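PDB 4MO9: periplasmic binding protein from Veillonella parvula, which probably binds an iron-siderophore or related metal compound in the periplasm and delivers it to an ABC importer, as FepB-type solute-binding proteins do. Local coordinates for residues Asp117-Pro122 and Ile142-Ile147; Ser193-Pro198 and Thr333-Glu338. One frame throughout, in Å; residues are numbered along the deposited sequence.

Contact 1 of 2, residues Asp117-Pro122 and Ile142-Ile147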
loop_
_atom_site.group_PDB
_atom_site.type_symbol
_atom_site.label_atom_id
_atom_site.label_comp_id
_atom_site.label_asym_id
_atom_site.label_seq_id
_atom_site.Cartn_x
_atom_site.Cartn_y
_atom_site.Cartn_z
ATOM N N ASP A 117 -18.841 -2.666 16.748
ATOM C CA ASP A 117 -18.730 -1.451 17.543
ATOM C C ASP A 117 -18.066 -0.317 16.773
ATOM O O ASP A 117 -18.391 0.853 16.991
ATOM C CB ASP A 117 -18.081 -1.687 18.923
ATOM C CG ASP A 117 -16.844 -2.578 18.868
ATOM O OD1 ASP A 117 -16.241 -2.739 17.777
ATOM O OD2 ASP A 117 -16.458 -3.113 19.942
ATOM N N VAL A 118 -17.157 -0.652 15.862
ATOM C CA VAL A 118 -16.499 0.381 15.066
ATOM C C VAL A 118 -16.185 -0.093 13.648
ATOM O O VAL A 118 -15.881 -1.271 13.415
ATOM C CB VAL A 118 -15.205 0.901 15.751
ATOM C CG1 VAL A 118 -14.155 -0.156 15.742
ATOM C CG2 VAL A 118 -14.660 2.126 15.030
ATOM N N ILE A 119 -16.272 0.829 12.696
ATOM C CA ILE A 119 -15.802 0.566 11.342
ATOM C C ILE A 119 -14.813 1.665 10.979
ATOM O O ILE A 119 -15.107 2.849 11.186
ATOM C CB ILE A 119 -16.987 0.504 10.342
ATOM C CG1 ILE A 119 -16.496 0.320 8.915
ATOM C CG2 ILE A 119 -17.852 1.750 10.413
ATOM C CD1 ILE A 119 -17.643 0.098 7.961
ATOM N N PHE A 120 -13.629 1.276 10.499
ATOM C CA PHE A 120 -12.626 2.233 10.032
ATOM C C PHE A 120 -12.793 2.421 8.531
ATOM O O PHE A 120 -12.843 1.440 7.766
ATOM C CB PHE A 120 -11.197 1.755 10.341
ATOM C CG PHE A 120 -10.934 1.526 11.806
ATOM C CD1 PHE A 120 -10.560 2.585 12.640
ATOM C CD2 PHE A 120 -11.071 0.258 12.359
ATOM C CE1 PHE A 120 -10.325 2.384 13.999
ATOM C CE2 PHE A 120 -10.841 0.048 13.740
ATOM C CZ PHE A 120 -10.467 1.109 14.554
ATOM N N ILE A 121 -12.878 3.676 8.103
ATOM C CA ILE A 121 -13.127 3.971 6.692
ATOM C C ILE A 121 -12.043 4.869 6.128
ATOM O O ILE A 121 -11.821 5.967 6.636
ATOM C CB ILE A 121 -14.490 4.669 6.508
ATOM C CG1 ILE A 121 -15.625 3.741 6.949
ATOM C CG2 ILE A 121 -14.681 5.096 5.036
ATOM C CD1 ILE A 121 -15.897 2.578 5.960
ATOM N N PRO A 122 -11.353 4.419 5.068
ATOM C CA PRO A 122 -10.388 5.326 4.440
ATOM C C PRO A 122 -11.074 6.578 3.882
ATOM O O PRO A 122 -12.222 6.512 3.410
ATOM C CB PRO A 122 -9.809 4.479 3.290
ATOM C CG PRO A 122 -9.941 3.051 3.791
ATOM C CD PRO A 122 -11.290 3.055 4.506
ATOM N N ILE A 142 -23.256 2.282 15.686
ATOM C CA ILE A 142 -21.903 1.878 15.302
ATOM C C ILE A 142 -21.042 3.115 15.025
ATOM O O ILE A 142 -21.471 4.026 14.306
ATOM C CB ILE A 142 -21.938 0.968 14.052
ATOM C CG1 ILE A 142 -22.784 -0.280 14.345
ATOM C CG2 ILE A 142 -20.535 0.588 13.605
ATOM C CD1 ILE A 142 -23.386 -0.925 13.109
ATOM N N GLN A 143 -19.830 3.146 15.577
ATOM C CA GLN A 143 -18.966 4.320 15.424
ATOM C C GLN A 143 -18.152 4.268 14.143
ATOM O O GLN A 143 -17.722 3.193 13.719
ATOM C CB GLN A 143 -18.048 4.481 16.640
ATOM C CG GLN A 143 -18.823 4.527 17.960
ATOM C CD GLN A 143 -19.907 5.585 17.947
ATOM O OE1 GLN A 143 -19.635 6.770 17.728
ATOM N NE2 GLN A 143 -21.153 5.164 18.168
ATOM N N THR A 144 -17.933 5.432 13.537
ATOM C CA THR A 144 -17.106 5.530 12.332
ATOM C C THR A 144 -15.801 6.248 12.695
ATOM O O THR A 144 -15.827 7.286 13.385
ATOM C CB THR A 144 -17.826 6.348 11.244
ATOM O OG1 THR A 144 -19.014 5.658 10.819
ATOM C CG2 THR A 144 -16.913 6.594 10.053
ATOM N N ILE A 145 -14.667 5.702 12.255
ATOM C CA ILE A 145 -13.374 6.352 12.449
ATOM C C ILE A 145 -12.664 6.473 11.104
ATOM O O ILE A 145 -12.324 5.455 10.480
ATOM C CB ILE A 145 -12.495 5.581 13.467
ATOM C CG1 ILE A 145 -13.156 5.609 14.857
ATOM C CG2 ILE A 145 -11.113 6.183 13.557
ATOM C CD1 ILE A 145 -12.295 4.937 15.951
ATOM N N TYR A 146 -12.446 7.699 10.631
ATOM C CA TYR A 146 -11.781 7.869 9.316
ATOM C C TYR A 146 -10.267 7.785 9.440
ATOM O O TYR A 146 -9.692 8.314 10.390
ATOM C CB TYR A 146 -12.186 9.196 8.664
ATOM C CG TYR A 146 -13.651 9.220 8.284
ATOM C CD1 TYR A 146 -14.173 8.259 7.419
ATOM C CD2 TYR A 146 -14.508 10.188 8.785
ATOM C CE1 TYR A 146 -15.511 8.264 7.073
ATOM C CE2 TYR A 146 -15.852 10.199 8.445
ATOM C CZ TYR A 146 -16.340 9.233 7.586
ATOM O OH TYR A 146 -17.673 9.234 7.242
ATOM N N ILE A 147 -9.622 7.124 8.478
ATOM C CA ILE A 147 -8.170 7.002 8.451
ATOM C C ILE A 147 -7.714 7.352 7.027
ATOM O O ILE A 147 -8.539 7.423 6.108
ATOM C CB ILE A 147 -7.721 5.569 8.807
ATOM C CG1 ILE A 147 -8.234 4.576 7.755
ATOM C CG2 ILE A 147 -8.214 5.167 10.212
ATOM C CD1 ILE A 147 -7.653 3.166 7.902
#
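F120 and I145 lean on each other across two neighbouring parallel strands, 118-122 and 143-147. Both side chains leave the same face of the sheet and run side by side, with F120 CD1 3.7 Å from I145 CB and the ring set obliquely to the isoleucine. I145 holds CG1 anti to its carbonyl carbon (chi1 -64°) and carries the chain on extended, which brings its CD1 within 3.8 Å of V118 CG2. I147 adds CG2 on the same face, 4.3 Å from F120 CD1. Helix 154-168 covers this layer, laying I164 and A167 on F120 and S160 on I147.

On the reverse of the sheet the pairing is I121 with Y146. I121 CB stands 3.7 Å from Y146 CD1, while I121 O comes to the edge of the tyrosine ring, in its plane, 3.4 Å from Y146 CD1. T144 CG2 lies over one face of that ring, 3.6 Å above the plane and toward its rim. The polar ends go to helix 123-132: Y146 OH bonds to E130, and T144 OG1 to Y129.

Between the two layers run five regular backbone hydrogen bonds, all nearly straight at hydrogen, in which I119 and I121 each use both N and O; I119 N to Q143 O measures 3.0 Å. Strand 143-147 is outermost in its sheet, yet Y146 N finds D26 and T144 O finds R30. The two strands are the beta parts of a beta-alpha-beta crossover, joined through helices 123-132 and 134-139. Chemically, buried main-chain polar groups are matched strand to strand, hydrocarbon packs on both faces, and two hydroxyls tie the sheet to helix 123-132, the first of the two connecting helices.

Contact 2 of 2, residues Ser193-Pro198 and Thr333-Glu338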
loop_
_atom_site.group_PDB
_atom_site.type_symbol
_atom_site.label_atom_id
_atom_site.label_comp_id
_atom_site.label_asym_id
_atom_site.label_seq_id
_atom_site.Cartn_x
_atom_site.Cartn_y
_atom_site.Cartn_z
ATOM N N SER A 193 15.304 16.633 0.559
ATOM C CA SER A 193 15.169 18.086 0.498
ATOM C C SER A 193 16.516 18.786 0.440
ATOM O O SER A 193 16.602 19.940 0.000
ATOM C CB SER A 193 14.353 18.613 1.696
ATOM O OG SER A 193 15.157 18.714 2.869
ATOM N N LYS A 194 17.571 18.106 0.885
ATOM C CA LYS A 194 18.900 18.715 0.918
ATOM C C LYS A 194 19.820 18.265 -0.218
ATOM O O LYS A 194 20.952 18.743 -0.336
ATOM C CB LYS A 194 19.557 18.490 2.282
ATOM C CG LYS A 194 19.025 19.441 3.341
ATOM C CD LYS A 194 18.954 18.796 4.715
ATOM C CE LYS A 194 18.180 19.703 5.680
ATOM N NZ LYS A 194 17.976 19.090 7.021
ATOM N N ILE A 195 19.325 17.354 -1.051
ATOM C CA ILE A 195 20.034 16.956 -2.264
ATOM C C ILE A 195 19.743 17.969 -3.359
ATOM O O ILE A 195 18.576 18.192 -3.703
ATOM C CB ILE A 195 19.611 15.542 -2.718
ATOM C CG1 ILE A 195 20.030 14.523 -1.656
ATOM C CG2 ILE A 195 20.229 15.187 -4.083
ATOM C CD1 ILE A 195 19.545 13.097 -1.924
ATOM N N ASN A 196 20.804 18.578 -3.898
ATOM C CA ASN A 196 20.698 19.613 -4.925
ATOM C C ASN A 196 21.166 19.147 -6.323
ATOM O O ASN A 196 21.117 19.917 -7.286
ATOM C CB ASN A 196 21.467 20.877 -4.489
ATOM C CG ASN A 196 20.925 21.478 -3.198
ATOM O OD1 ASN A 196 21.672 22.028 -2.369
ATOM N ND2 ASN A 196 19.617 21.365 -3.018
ATOM N N LYS A 197 21.597 17.889 -6.426
ATOM C CA LYS A 197 21.977 17.285 -7.716
ATOM C C LYS A 197 20.782 17.232 -8.659
ATOM O O LYS A 197 19.635 17.306 -8.208
ATOM C CB LYS A 197 22.466 15.847 -7.512
ATOM C CG LYS A 197 23.833 15.721 -6.904
ATOM C CD LYS A 197 24.390 14.321 -7.083
ATOM C CE LYS A 197 23.376 13.245 -6.758
ATOM N NZ LYS A 197 23.985 11.882 -6.801
ATOM N N PRO A 198 21.034 17.069 -9.969
ATOM C CA PRO A 198 19.886 16.951 -10.874
ATOM C C PRO A 198 19.013 15.751 -10.497
ATOM O O PRO A 198 19.540 14.736 -10.009
ATOM C CB PRO A 198 20.535 16.715 -12.232
ATOM C CG PRO A 198 21.893 17.344 -12.116
ATOM C CD PRO A 198 22.317 17.077 -10.698
ATOM N N THR A 333 16.803 4.211 -4.761
ATOM C CA THR A 333 16.919 3.878 -6.192
ATOM C C THR A 333 17.365 5.108 -6.977
ATOM O O THR A 333 18.258 5.035 -7.833
ATOM C CB THR A 333 15.571 3.372 -6.751
ATOM O OG1 THR A 333 15.238 2.122 -6.128
ATOM C CG2 THR A 333 15.622 3.187 -8.274
ATOM N N PHE A 334 16.740 6.243 -6.671
ATOM C CA PHE A 334 17.067 7.500 -7.334
ATOM C C PHE A 334 18.428 8.051 -6.913
ATOM O O PHE A 334 19.126 8.642 -7.730
ATOM C CB PHE A 334 15.976 8.544 -7.078
ATOM C CG PHE A 334 14.596 8.089 -7.477
ATOM C CD1 PHE A 334 14.425 7.234 -8.552
ATOM C CD2 PHE A 334 13.469 8.506 -6.766
ATOM C CE1 PHE A 334 13.161 6.800 -8.922
ATOM C CE2 PHE A 334 12.200 8.072 -7.132
ATOM C CZ PHE A 334 12.051 7.214 -8.221
ATOM N N TYR A 335 18.789 7.879 -5.638
ATOM C CA TYR A 335 20.043 8.438 -5.111
ATOM C C TYR A 335 20.852 7.424 -4.287
ATOM O O TYR A 335 20.953 7.559 -3.058
ATOM C CB TYR A 335 19.730 9.673 -4.250
ATOM C CG TYR A 335 18.989 10.772 -4.988
ATOM C CD1 TYR A 335 17.616 10.908 -4.868
ATOM C CD2 TYR A 335 19.666 11.672 -5.809
ATOM C CE1 TYR A 335 16.925 11.907 -5.538
ATOM C CE2 TYR A 335 18.984 12.683 -6.485
ATOM C CZ TYR A 335 17.613 12.794 -6.346
ATOM O OH TYR A 335 16.914 13.791 -6.999
ATOM N N PRO A 336 21.428 6.410 -4.962
ATOM C CA PRO A 336 22.071 5.250 -4.326
ATOM C C PRO A 336 23.166 5.599 -3.318
ATOM O O PRO A 336 23.201 5.019 -2.226
ATOM C CB PRO A 336 22.682 4.494 -5.516
ATOM C CG PRO A 336 21.805 4.849 -6.666
ATOM C CD PRO A 336 21.380 6.279 -6.428
ATOM N N GLU A 337 24.051 6.523 -3.681
ATOM C CA GLU A 337 25.178 6.879 -2.827
ATOM C C GLU A 337 24.755 7.703 -1.613
ATOM O O GLU A 337 25.454 7.717 -0.595
ATOM C CB GLU A 337 26.247 7.622 -3.633
ATOM C CG GLU A 337 26.806 6.819 -4.800
ATOM C CD GLU A 337 27.720 5.681 -4.357
ATOM O OE1 GLU A 337 27.913 4.732 -5.151
ATOM O OE2 GLU A 337 28.256 5.743 -3.223
ATOM N N GLU A 338 23.613 8.380 -1.711
ATOM C CA GLU A 338 23.129 9.200 -0.600
ATOM C C GLU A 338 22.357 8.369 0.413
ATOM O O GLU A 338 22.026 8.865 1.495
ATOM C CB GLU A 338 22.232 10.345 -1.092
ATOM C CG GLU A 338 22.960 11.473 -1.793
ATOM C CD GLU A 338 23.378 11.105 -3.202
ATOM O OE1 GLU A 338 22.926 10.053 -3.715
ATOM O OE2 GLU A 338 24.163 11.868 -3.802
HETATM O O HOH W 1 23.632 8.715 -5.661
HETATM O O HOH W 2 17.628 16.080 -6.567
#
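I195 lies over Y335 with its CD1 methyl above one face of the ring, a CH-pi contact 4.2 Å from the ring centroid and 21° off the normal. The second branch helps: I195 CG2, anti to its backbone N, reaches Y335 CE2 at 3.7 Å. E338 approaches the same isoleucine obliquely, its CG 3.8 Å from I195 CD1, and then bends at chi2 (76°) to send its carboxylate toward K197. There K197 NZ makes a salt bridge to E338 OE2 at 3.0 Å, arriving on the syn side and 24° out of the carboxylate plane. The buried Y335 ring thus has the I195 methyl over one face and, at its edge, CE of K197, a residue that is itself exposed. Y335 OH turns to G232 O, just past helix 224-230.

The contact joins two helix ends. Residues 193-198 carry the chain out of helix 171-194 toward strand 201-206. On the other side, residues 333-338 lead out of helix 324-334. R191, near the end of the first helix, bonds E338 O, while F334 packs on strand 259-263.

In the fold
From the N terminus, the chain first closes contact 1: strand 118-122 runs into helices 123-132 and 134-139 and returns as strand 143-147, after only 19 intervening residues. Helix 154-168 and the long helix 171-194 then follow, and contact 2 opens where the latter ends. It closes 134 residues later, after most of the mixed five-stranded sheet has been laid down. The two contacts are therefore in series, on opposite sides of the chain's centre, with their centres 39 Å apart. Contact 1 joins the edge strand 143-147 to its neighbour in the parallel sheet of the N-terminal lobe, while contact 2 fastens the C-terminal lobe to the end of helix 171-194, which probably spans the two lobes as in TroA-like proteins.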